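Local coordinates for protein carboxylesterase (Ferroplasma acidiphilum, PDB 3WJ2) that probably hydrolyses carboxylic esters as a carboxylesterase of the alpha/beta-hydrolase fold, at residues 242-247 against 298-303. Numbering follows the deposited sequence.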
ATOM      1  N   PRO B 242       7.073  26.566  -7.767  1.00 12.73           N
ATOM      2  CA  PRO B 242       7.786  25.272  -7.644  1.00 13.35           C
ATOM      3  C   PRO B 242       7.604  24.801  -6.165  1.00 12.34           C
ATOM      4  O   PRO B 242       7.606  25.669  -5.256  1.00 11.95           O
ATOM      5  CB  PRO B 242       9.226  25.647  -7.941  1.00 15.57           C
ATOM      6  CG  PRO B 242       9.058  26.909  -8.867  1.00 18.73           C
ATOM      7  CD  PRO B 242       7.906  27.647  -8.338  1.00 15.33           C
ATOM      8  N   ALA B 243       7.458  23.494  -5.997  1.00 10.55           N
ATOM      9  CA  ALA B 243       7.144  22.959  -4.678  1.00 11.05           C
ATOM     10  C   ALA B 243       8.220  21.935  -4.263  1.00 11.47           C
ATOM     11  O   ALA B 243       8.812  21.185  -5.110  1.00 10.82           O
ATOM     12  CB  ALA B 243       5.812  22.258  -4.664  1.00 10.94           C
ATOM     13  N   ILE B 244       8.445  21.916  -2.927  1.00  9.17           N
ATOM     14  CA  ILE B 244       9.122  20.758  -2.283  1.00  9.40           C
ATOM     15  C   ILE B 244       8.095  20.223  -1.283  1.00 11.05           C
ATOM     16  O   ILE B 244       7.607  20.974  -0.408  1.00 12.34           O
ATOM     17  CB  ILE B 244      10.361  21.175  -1.556  1.00 10.39           C
ATOM     18  CG1 ILE B 244      11.352  21.878  -2.499  1.00 12.22           C
ATOM     19  CG2 ILE B 244      11.011  19.965  -0.821  1.00 11.91           C
ATOM     20  CD1 ILE B 244      12.589  22.575  -1.708  1.00 14.60           C
ATOM     21  N   MET B 245       7.807  18.902  -1.360  1.00 10.81           N
ATOM     22  CA  MET B 245       6.802  18.253  -0.502  1.00 11.48           C
ATOM     23  C   MET B 245       7.508  17.152   0.247  1.00 11.25           C
ATOM     24  O   MET B 245       8.199  16.333  -0.340  1.00 10.53           O
ATOM     25  CB  MET B 245       5.640  17.600  -1.288  1.00 11.59           C
ATOM     26  CG  MET B 245       4.722  16.769  -0.411  1.00 14.51           C
ATOM     27  SD  MET B 245       3.610  17.822   0.601  1.00 13.98           S
ATOM     28  CE  MET B 245       2.370  18.394  -0.659  1.00 11.78           C
ATOM     29  N   VAL B 246       7.361  17.207   1.592  1.00  9.64           N
ATOM     30  CA  VAL B 246       7.920  16.086   2.416  1.00  9.84           C
ATOM     31  C   VAL B 246       6.744  15.466   3.113  1.00  9.05           C
ATOM     32  O   VAL B 246       5.955  16.090   3.798  1.00  9.99           O
ATOM     33  CB  VAL B 246       8.858  16.707   3.509  1.00  8.74           C
ATOM     34  CG1 VAL B 246       9.380  15.571   4.410  1.00 10.93           C
ATOM     35  CG2 VAL B 246      10.048  17.477   2.783  1.00 11.43           C
ATOM     36  N   THR B 247       6.612  14.148   2.948  1.00  8.83           N
ATOM     37  CA  THR B 247       5.597  13.386   3.693  1.00  9.38           C
ATOM     38  C   THR B 247       6.331  12.347   4.540  1.00  8.45           C
ATOM     39  O   THR B 247       7.545  12.122   4.423  1.00 10.49           O
ATOM     40  CB  THR B 247       4.676  12.579   2.656  1.00 11.17           C
ATOM     41  OG1 THR B 247       5.434  11.495   2.119  1.00 11.10           O
ATOM     42  CG2 THR B 247       4.301  13.530   1.513  1.00 12.38           C
ATOM     43  N   LYS B 298      17.821  18.665   6.745  1.00 11.77           N
ATOM     44  CA  LYS B 298      19.038  19.186   6.102  1.00 11.55           C
ATOM     45  C   LYS B 298      19.006  19.117   4.558  1.00 11.87           C
ATOM     46  O   LYS B 298      19.405  20.042   3.841  1.00 12.27           O
ATOM     47  CB  LYS B 298      20.264  18.357   6.571  1.00 13.97           C
ATOM     48  CG  LYS B 298      20.708  18.723   7.898  1.00 19.22           C
ATOM     49  CD  LYS B 298      21.858  17.728   8.416  1.00 20.27           C
ATOM     50  CE  LYS B 298      23.025  17.734   7.614  1.00 28.64           C
ATOM     51  NZ  LYS B 298      24.014  17.059   8.549  1.00 29.39           N
ATOM     52  N   MET B 299      18.458  17.979   4.029  1.00 10.92           N
ATOM     53  CA  MET B 299      18.337  17.728   2.576  1.00 10.63           C
ATOM     54  C   MET B 299      17.500  18.912   1.998  1.00 10.67           C
ATOM     55  O   MET B 299      17.893  19.512   0.999  1.00 13.08           O
ATOM     56  CB  MET B 299      17.618  16.377   2.302  1.00 13.54           C
ATOM     57  CG  MET B 299      18.580  15.306   2.304  1.00 17.15           C
ATOM     58  SD  MET B 299      17.382  13.815   2.118  1.00 26.48           S
ATOM     59  CE  MET B 299      18.822  13.141   1.592  1.00 26.61           C
ATOM     60  N   VAL B 300      16.370  19.157   2.562  1.00 10.08           N
ATOM     61  CA  VAL B 300      15.461  20.196   2.059  1.00  9.15           C
ATOM     62  C   VAL B 300      16.103  21.561   2.205  1.00 10.07           C
ATOM     63  O   VAL B 300      16.152  22.352   1.255  1.00 12.36           O
ATOM     64  CB  VAL B 300      14.122  20.105   2.780  1.00 11.20           C
ATOM     65  CG1 VAL B 300      13.272  21.295   2.380  1.00 11.09           C
ATOM     66  CG2 VAL B 300      13.405  18.769   2.360  1.00 12.26           C
ATOM     67  N   ALA B 301      16.613  21.835   3.425  1.00  9.95           N
ATOM     68  CA  ALA B 301      17.116  23.166   3.671  1.00 11.27           C
ATOM     69  C   ALA B 301      18.257  23.500   2.742  1.00 12.05           C
ATOM     70  O   ALA B 301      18.363  24.664   2.382  1.00 12.04           O
ATOM     71  CB  ALA B 301      17.590  23.223   5.197  1.00 12.61           C
ATOM     72  N   ARG B 302      19.117  22.514   2.400  1.00 10.30           N
ATOM     73  CA  ARG B 302      20.216  22.744   1.542  1.00 12.50           C
ATOM     74  C   ARG B 302      19.931  22.926   0.078  1.00 12.34           C
ATOM     75  O   ARG B 302      20.815  23.434  -0.631  1.00 15.24           O
ATOM     76  CB  ARG B 302      21.356  21.713   1.820  1.00 13.16           C
ATOM     77  CG  ARG B 302      21.882  21.830   3.211  1.00 14.52           C
ATOM     78  CD  ARG B 302      22.961  20.708   3.453  1.00 16.89           C
ATOM     79  NE  ARG B 302      23.413  20.850   4.857  1.00 18.63           N
ATOM     80  CZ  ARG B 302      24.434  20.152   5.342  1.00 22.78           C
ATOM     81  NH1 ARG B 302      25.036  19.254   4.564  1.00 20.47           N
ATOM     82  NH2 ARG B 302      24.857  20.340   6.586  1.00 25.10           N
ATOM     83  N   ILE B 303      18.700  22.614  -0.368  1.00 13.36           N
ATOM     84  CA  ILE B 303      18.338  22.887  -1.776  1.00 12.01           C
ATOM     85  C   ILE B 303      17.479  24.158  -1.834  1.00 12.46           C
ATOM     86  O   ILE B 303      17.356  24.674  -2.905  1.00 14.64           O
ATOM     87  CB  ILE B 303      17.692  21.716  -2.535  1.00 14.04           C
ATOM     88  CG1 ILE B 303      16.334  21.197  -1.936  1.00 13.33           C
ATOM     89  CG2 ILE B 303      18.753  20.547  -2.542  1.00 16.54           C
ATOM     90  CD1 ILE B 303      15.549  20.384  -3.013  1.00 17.15           C
TER
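No flat group enters the meeting of I244 and V246 with V300 and I303; the nearby planar group, the guanidinium of R302, belongs to another side of the helix. One of its faces carries K298 CE, 3.3 Å above the plane and shifted toward the rim, while NH2 makes salt bridges with E105 and with D306 of the second subunit. Long charged chains suit that partly exposed side; branched aliphatic ones suit the buried side facing the strand.

There V246 and V300 meet tip to tip, with V246 CG2 3.6 Å from V300 CG2. I244 and V300 instead run alongside each other, pointing opposite ways, with I244 CG2 4.1 Å from V300 CG1. The two branches of I244 divide the work: CG2 stands anti to the backbone N and meets V300, whereas CG1, beside that N (chi1 -58°), continues extended and brings CD1 to 3.9 Å from I303 CD1. Isoleucine suits this place because it offers a short branch and a long one; an alanine here would probably open a gap facing both V300 and I303, leaving the I303 chain freer to turn. V300, three residues before I303, presents both methyls to the strand. With no hydrogen bond across the contact, cohesion rests on apolar packing.

The axes of strand 243-247 and helix 298-303 run nearly antiparallel (174°) and come within 10.5 Å at their closest, the layered arrangement of an alpha/beta hydrolase. Strand alternation turns M245 to the opposite face, against Y260 and V261 of helix 254-266. V300 also reaches V181 and F183 on neighbouring strand 180-183, and I244 touches V272 on strand 271-280, while on helix 291-303 I303 packs on M299 of the second subunit, and M299 on I303 of that subunit.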